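Local coordinates for protein effector EagT6 (Pseudomonas aeruginosa, PDB 1TU1) that plays an essential role in loading the toxin Tse6 onto VgrG1a and so in its delivery to target cells, at residues Ala51-Tyr56 and Gly83-Leu88; Leu89-Gln94 and Leu100-Val105; Leu114-Thr119 and Gln134-Leu139. All coordinates share one frame; numbering follows the deposited sequence.

Contact 1. Residues Ala51-Tyr56 and Gly83-Leu88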
# COMPACT_ATOMS: atom_id res chain seq x y z
N ALA A 51 0.76 0.91 25.01
CA ALA A 51 2.10 1.25 25.48
C ALA A 51 2.47 2.71 25.16
O ALA A 51 2.03 3.26 24.13
CB ALA A 51 3.11 0.33 24.88
N PRO A 52 3.27 3.32 26.04
CA PRO A 52 3.81 4.65 25.76
C PRO A 52 4.55 4.63 24.42
O PRO A 52 5.24 3.65 24.15
CB PRO A 52 4.79 4.89 26.91
CG PRO A 52 4.30 4.05 28.03
CD PRO A 52 3.70 2.82 27.36
N PHE A 53 4.40 5.68 23.64
CA PHE A 53 5.07 5.80 22.34
C PHE A 53 6.59 5.69 22.46
O PHE A 53 7.24 5.13 21.57
CB PHE A 53 4.70 7.12 21.70
CG PHE A 53 5.25 7.29 20.30
CD1 PHE A 53 4.96 6.35 19.30
CD2 PHE A 53 6.07 8.36 19.98
CE1 PHE A 53 5.49 6.51 18.00
CE2 PHE A 53 6.59 8.52 18.68
CZ PHE A 53 6.27 7.59 17.70
N ALA A 54 7.16 6.21 23.55
CA ALA A 54 8.60 6.11 23.80
C ALA A 54 9.05 4.69 23.91
O ALA A 54 10.11 4.35 23.37
CB ALA A 54 9.00 6.89 25.05
N ASP A 55 8.27 3.85 24.58
CA ASP A 55 8.56 2.43 24.70
C ASP A 55 8.43 1.71 23.35
O ASP A 55 9.21 0.81 23.04
CB ASP A 55 7.63 1.73 25.68
CG ASP A 55 7.83 2.17 27.14
OD1 ASP A 55 8.73 3.00 27.43
OD2 ASP A 55 7.07 1.73 28.02
N TYR A 56 7.41 2.08 22.58
CA TYR A 56 7.23 1.52 21.23
C TYR A 56 8.47 1.79 20.38
O TYR A 56 9.01 0.87 19.76
CB TYR A 56 5.94 2.06 20.54
CG TYR A 56 5.98 1.79 19.05
CD1 TYR A 56 5.52 0.59 18.53
CD2 TYR A 56 6.53 2.72 18.17
CE1 TYR A 56 5.62 0.31 17.15
CE2 TYR A 56 6.62 2.47 16.81
CZ TYR A 56 6.17 1.27 16.31
OH TYR A 56 6.28 1.03 14.96
N GLY A 83 1.64 18.42 16.16
CA GLY A 83 1.15 18.00 17.47
C GLY A 83 1.35 16.54 17.74
O GLY A 83 1.16 16.11 18.87
N HIS A 84 1.70 15.75 16.71
CA HIS A 84 1.94 14.33 16.85
C HIS A 84 3.38 14.08 17.26
O HIS A 84 4.31 14.60 16.66
CB HIS A 84 1.66 13.59 15.54
CG HIS A 84 0.25 13.65 15.08
ND1 HIS A 84 -0.42 14.84 14.86
CD2 HIS A 84 -0.64 12.66 14.83
CE1 HIS A 84 -1.66 14.57 14.48
NE2 HIS A 84 -1.82 13.25 14.46
N ALA A 85 3.57 13.25 18.28
CA ALA A 85 4.90 12.79 18.64
C ALA A 85 5.51 11.95 17.50
O ALA A 85 4.87 11.07 16.93
CB ALA A 85 4.84 11.96 19.91
N ALA A 86 6.78 12.20 17.23
CA ALA A 86 7.48 11.50 16.18
C ALA A 86 8.95 11.30 16.54
O ALA A 86 9.51 12.07 17.30
CB ALA A 86 7.35 12.29 14.89
N VAL A 87 9.54 10.25 16.01
CA VAL A 87 10.97 10.02 16.13
C VAL A 87 11.55 9.74 14.73
O VAL A 87 11.03 8.88 14.01
CB VAL A 87 11.28 8.85 17.05
CG1 VAL A 87 12.80 8.53 17.08
CG2 VAL A 87 10.76 9.12 18.46
N LEU A 88 12.59 10.49 14.35
CA LEU A 88 13.42 10.18 13.19
C LEU A 88 14.67 9.41 13.60
O LEU A 88 15.43 9.85 14.50
CB LEU A 88 13.80 11.46 12.43
CG LEU A 88 14.90 11.37 11.35
CD1 LEU A 88 14.50 10.41 10.24
CD2 LEU A 88 15.15 12.72 10.75
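With CG of Phe53 anti to the backbone N (chi1 -174°), the ring of this residue leans out of the first turn of helix 53-67 toward Ala85 and Val87 of strand 84-95. A chi2 of 56° then turns its CD2, CE2 and CZ atoms to the strand. The contact joins a helix to a face of the antiparallel sheet in an alpha/beta fold of the Mog1p/PsbP type, to which the DcrB family belongs. Phe53 comes directly after Pro52, the N-cap residue, and the turn closes with Tyr56 N bonded to Pro52 O at 3.1 Å.

Alternation along the strand decides what the ring meets. Ala85 and Val87 direct their CB atoms at the helix, whereas Ala86 sends its methyl to the other side of the sheet, beside Ile79 and Ile81 of strand 72-81. CD2 of Phe53 lies 3.8 Å from the CB of Ala85, consistent with a small methyl letting the ring come down near the backbone. Two residues further along, CE2 of Phe53 packs on CG2 of Val87 at 4.2 Å. No hydrogen bond crosses between the segments, so the junction rests on apolar and van der Waals contact, with Gln48 and Glu108 adding cover to the ring. Tyr56, on the same turn, reaches instead to Phe106, Val113 and Ile115, and its OH is hydrogen-bonded to Asp45. The aromatic ring meets the strand obliquely, with Phe53 CE2 3.5 Å from the peptide oxygen Ala85 O.

Contact 2. Residues Leu89-Gln94 and Leu100-Val105; sequences LDYQWQ and LMLRQV
This is an antiparallel strand pairing, largely buried, within the six-stranded sheet between strands 72-81 and 113-120. Leu89, Tyr91 and Trp93 form hydrogen-bonded pairs with Gln104, Leu102 and Leu100, while Asp90 faces Arg103 and Gln92 faces Met101 in the non-hydrogen-bonded pairs between them. The axes of the two segments approach to 4.7 Å.

The two strands, 84-95 and 98-107, make a beta hairpin whose side chains sort onto two faces. On one, Tyr91 has CG between its backbone N and carbonyl carbon (chi1 65°), which lays the ring across the neighbouring strand. CB of Leu102 sits over the ring centre in a CH-pi contact, 4.2 Å from the centroid. At the ring's edge Tyr91 OH donates to Gln104 OE1 over 2.6 Å, arriving from above the amide plane; Gln104 NE2 is bonded in turn to Thr117 of the next strand.

The other face carries a buried salt bridge. Arg103 grips Asp90 side-on: NE meets OD1 from above the carboxylate plane in a nearly straight bond of 2.7 Å, whereas the equally short NH2 bond to OD2, on the syn side, is more bent (137°) and tilted from that plane. Trp77 NE1 also bonds Asp90 OD2, and Glu129 of helix 125-137 pairs with Arg103 NH1.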
# COMPACT_ATOMS: atom_id res chain seq x y z
N LEU A 89 14.88 8.26 12.96
CA LEU A 89 16.07 7.47 13.13
C LEU A 89 16.82 7.37 11.81
O LEU A 89 16.28 6.78 10.85
CB LEU A 89 15.73 6.05 13.55
CG LEU A 89 15.01 5.85 14.87
CD1 LEU A 89 14.72 4.39 15.00
CD2 LEU A 89 15.87 6.36 16.06
N ASP A 90 18.02 7.94 11.77
CA ASP A 90 18.95 7.77 10.66
C ASP A 90 19.86 6.63 10.99
O ASP A 90 20.58 6.67 11.99
CB ASP A 90 19.76 9.02 10.42
CG ASP A 90 18.91 10.17 10.00
OD1 ASP A 90 17.83 9.92 9.40
OD2 ASP A 90 19.19 11.36 10.23
N TYR A 91 19.80 5.58 10.19
CA TYR A 91 20.63 4.42 10.42
C TYR A 91 21.02 3.69 9.15
O TYR A 91 20.43 3.89 8.10
CB TYR A 91 19.98 3.47 11.41
CG TYR A 91 18.68 2.77 11.00
CD1 TYR A 91 18.69 1.49 10.44
CD2 TYR A 91 17.44 3.35 11.28
CE1 TYR A 91 17.52 0.83 10.12
CE2 TYR A 91 16.26 2.71 10.97
CZ TYR A 91 16.29 1.45 10.39
OH TYR A 91 15.11 0.81 10.09
N GLN A 92 22.04 2.84 9.28
CA GLN A 92 22.46 1.96 8.21
C GLN A 92 22.42 0.53 8.69
O GLN A 92 22.46 0.26 9.91
CB GLN A 92 23.86 2.36 7.70
CG GLN A 92 25.07 1.98 8.59
CD GLN A 92 26.43 2.35 7.93
OE1 GLN A 92 26.76 3.53 7.76
NE2 GLN A 92 27.20 1.32 7.56
N TRP A 93 22.26 -0.38 7.74
CA TRP A 93 22.50 -1.79 7.98
C TRP A 93 23.00 -2.48 6.70
O TRP A 93 23.03 -1.87 5.62
CB TRP A 93 21.26 -2.49 8.55
CG TRP A 93 20.09 -2.54 7.62
CD1 TRP A 93 19.34 -1.48 7.18
CD2 TRP A 93 19.51 -3.71 7.03
NE1 TRP A 93 18.33 -1.93 6.36
CE2 TRP A 93 18.41 -3.29 6.25
CE3 TRP A 93 19.81 -5.08 7.07
CZ2 TRP A 93 17.62 -4.17 5.52
CZ3 TRP A 93 19.01 -5.96 6.33
CH2 TRP A 93 17.93 -5.50 5.58
N GLN A 94 23.38 -3.74 6.83
CA GLN A 94 23.97 -4.50 5.73
C GLN A 94 22.98 -5.53 5.23
O GLN A 94 22.77 -6.57 5.86
CB GLN A 94 25.27 -5.20 6.18
CG GLN A 94 25.98 -5.99 5.06
CD GLN A 94 27.15 -6.82 5.58
OE1 GLN A 94 26.98 -7.99 5.98
NE2 GLN A 94 28.35 -6.22 5.57
N LEU A 100 23.02 -0.05 3.28
CA LEU A 100 21.92 0.83 2.95
C LEU A 100 21.77 1.89 4.02
O LEU A 100 21.95 1.60 5.20
CB LEU A 100 20.63 0.03 2.91
CG LEU A 100 20.45 -0.98 1.78
CD1 LEU A 100 19.04 -1.48 1.90
CD2 LEU A 100 20.71 -0.37 0.42
N MET A 101 21.46 3.11 3.60
CA MET A 101 21.17 4.23 4.47
C MET A 101 19.65 4.46 4.54
O MET A 101 18.99 4.63 3.51
CB MET A 101 21.85 5.48 3.94
CG MET A 101 21.94 6.65 4.90
SD MET A 101 22.68 6.25 6.52
CE MET A 101 21.83 7.53 7.50
N LEU A 102 19.13 4.48 5.76
CA LEU A 102 17.71 4.71 6.03
C LEU A 102 17.47 5.98 6.83
O LEU A 102 18.21 6.29 7.77
CB LEU A 102 17.14 3.52 6.79
CG LEU A 102 16.57 2.42 5.89
CD1 LEU A 102 17.65 1.72 5.06
CD2 LEU A 102 15.84 1.42 6.73
N ARG A 103 16.45 6.73 6.45
CA ARG A 103 15.90 7.79 7.27
C ARG A 103 14.43 7.44 7.50
O ARG A 103 13.60 7.54 6.57
CB ARG A 103 16.06 9.14 6.59
CG ARG A 103 17.52 9.41 6.13
CD ARG A 103 17.85 10.87 5.98
NE ARG A 103 18.01 11.55 7.26
CZ ARG A 103 18.29 12.84 7.39
NH1 ARG A 103 18.40 13.63 6.33
NH2 ARG A 103 18.41 13.38 8.60
N GLN A 104 14.14 6.99 8.72
CA GLN A 104 12.87 6.36 9.09
C GLN A 104 12.16 7.17 10.18
O GLN A 104 12.70 7.38 11.27
CB GLN A 104 13.15 4.94 9.57
CG GLN A 104 11.93 4.06 9.69
CD GLN A 104 12.28 2.59 9.78
OE1 GLN A 104 12.99 2.17 10.70
NE2 GLN A 104 11.81 1.81 8.81
N VAL A 105 10.97 7.68 9.87
CA VAL A 105 10.21 8.50 10.81
C VAL A 105 9.01 7.69 11.35
O VAL A 105 8.23 7.12 10.58
CB VAL A 105 9.73 9.77 10.17
CG1 VAL A 105 8.92 10.64 11.18
CG2 VAL A 105 10.91 10.59 9.59

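Contact 3. Residues Leu114-Thr119 and Gln134-Leu139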
# COMPACT_ATOMS: atom_id res chain seq x y z
N LEU A 114 2.17 5.62 12.05
CA LEU A 114 2.49 5.87 10.64
C LEU A 114 4.01 6.02 10.49
O LEU A 114 4.64 6.85 11.16
CB LEU A 114 1.78 7.12 10.15
CG LEU A 114 1.81 7.38 8.62
CD1 LEU A 114 0.95 6.34 7.91
CD2 LEU A 114 1.35 8.77 8.32
N ILE A 115 4.59 5.20 9.61
CA ILE A 115 6.03 5.10 9.43
C ILE A 115 6.38 5.51 8.02
O ILE A 115 5.78 5.00 7.06
CB ILE A 115 6.49 3.69 9.69
CG1 ILE A 115 6.16 3.30 11.13
CG2 ILE A 115 8.04 3.55 9.46
CD1 ILE A 115 6.48 1.88 11.50
N THR A 116 7.33 6.44 7.87
CA THR A 116 7.87 6.75 6.52
C THR A 116 9.34 6.37 6.50
O THR A 116 10.06 6.53 7.51
CB THR A 116 7.72 8.23 6.15
OG1 THR A 116 8.61 9.03 6.95
CG2 THR A 116 6.31 8.74 6.45
N THR A 117 9.79 5.81 5.37
CA THR A 117 11.12 5.26 5.29
C THR A 117 11.74 5.68 3.96
O THR A 117 11.20 5.33 2.90
CB THR A 117 11.10 3.75 5.40
OG1 THR A 117 10.47 3.30 6.61
CG2 THR A 117 12.54 3.19 5.47
N LEU A 118 12.81 6.46 4.01
CA LEU A 118 13.65 6.70 2.82
C LEU A 118 14.77 5.66 2.83
O LEU A 118 15.47 5.52 3.83
CB LEU A 118 14.25 8.10 2.86
CG LEU A 118 15.21 8.46 1.69
CD1 LEU A 118 14.43 8.70 0.43
CD2 LEU A 118 16.00 9.70 2.06
N THR A 119 14.93 4.94 1.73
CA THR A 119 15.98 3.98 1.60
C THR A 119 16.87 4.34 0.43
O THR A 119 16.40 4.51 -0.69
CB THR A 119 15.40 2.60 1.38
OG1 THR A 119 14.55 2.24 2.47
CG2 THR A 119 16.51 1.55 1.39
N GLN A 134 11.72 17.96 2.04
CA GLN A 134 10.62 18.81 1.63
C GLN A 134 9.28 18.07 1.73
O GLN A 134 8.29 18.63 2.22
CB GLN A 134 10.83 19.31 0.19
CG GLN A 134 9.65 20.08 -0.40
CD GLN A 134 9.32 21.37 0.37
OE1 GLN A 134 10.19 21.93 1.03
NE2 GLN A 134 8.07 21.82 0.28
N ALA A 135 9.24 16.86 1.19
CA ALA A 135 8.04 16.04 1.20
C ALA A 135 7.54 15.87 2.64
O ALA A 135 6.36 16.10 2.94
CB ALA A 135 8.32 14.68 0.60
N MET A 136 8.47 15.47 3.50
CA MET A 136 8.19 15.24 4.92
C MET A 136 7.74 16.49 5.66
O MET A 136 6.96 16.41 6.62
CB MET A 136 9.41 14.66 5.63
CG MET A 136 9.61 13.18 5.43
SD MET A 136 8.16 12.17 5.92
CE MET A 136 7.94 12.64 7.63
N GLN A 137 8.21 17.65 5.19
CA GLN A 137 7.87 18.94 5.79
C GLN A 137 6.46 19.35 5.43
O GLN A 137 5.86 20.20 6.10
CB GLN A 137 8.90 20.01 5.41
CG GLN A 137 10.19 19.84 6.19
CD GLN A 137 11.20 20.95 5.98
OE1 GLN A 137 11.26 21.56 4.90
NE2 GLN A 137 11.99 21.21 7.00
N THR A 138 5.91 18.74 4.39
CA THR A 138 4.51 18.96 4.04
C THR A 138 3.56 17.91 4.60
O THR A 138 2.37 18.05 4.42
CB THR A 138 4.32 18.97 2.50
OG1 THR A 138 4.60 17.66 1.96
CG2 THR A 138 5.31 19.93 1.84
N LEU A 139 4.05 16.84 5.22
CA LEU A 139 3.15 15.80 5.74
C LEU A 139 2.27 16.34 6.88
O LEU A 139 2.78 16.71 7.93
CB LEU A 139 3.93 14.59 6.22
CG LEU A 139 3.13 13.31 6.51
CD1 LEU A 139 4.05 12.15 6.32
CD2 LEU A 139 2.57 13.30 7.94
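Thr116 and Met136 reach toward each other tip to tip, one from strand 113-120, the other from near the C-terminal end of helix 125-137. Thr116 holds OG1 between its backbone N and carbonyl carbon (chi1 70°), presenting both hydroxyl and methyl to the helix. Met136 bends at chi2 and again at chi3, curling its thioether so that SD comes foremost. SD of Met136 stands 3.3 Å from OG1 of Thr116 and 3.9 Å from CG2 of the same threonine, straddled by the two branches. The methyl CE of Met136 follows at 3.7 Å from Thr116 OG1.

Leu139, just beyond the helix, approaches the same residue end-on, its CD1 lying 4.1 Å from CG2 of Thr116. Thr116 is therefore met by two side chains from the C-terminal part of the helix and the chain after it, on the sheet face that helix 125-137 covers in this alpha/beta fold. There Thr138 turns its OG1 back to Ala135 O, which also accepts from Thr138 N. The homodimer interface adjoins this turn: Thr138 OG1 is hydrogen-bonded to Glu14 N of the second subunit, and Leu139 packs on Ala11 of that subunit.

With no hydrogen bond crossing from strand to helix, the close sulfur-hydroxyl approach and the methyl contact suggest that dispersion and shape contribute much of the cohesion.

How the contacts relate
All three contacts are built on the same antiparallel sheet. Contact 2 joins neighbouring strands inside it, whereas contacts 1 and 3 each set a helix against it, on opposite faces. Contacts 1 and 2 share strand 84-95, and Leu88 CD1 packs on Val105 CG2 at 3.7 Å; contact 3 continues the ladder through a probable hydrogen bond from Val105 N to Thr116 O, 2.8 Å long. Contacts 2 and 3 are buried, contact 1 only partly. Chemistry follows place: contact 2 combines backbone bonds with a salt bridge, while the helix contacts are small and have no hydrogen bond between their segments, and only contact 3 lies within reach of the second subunit.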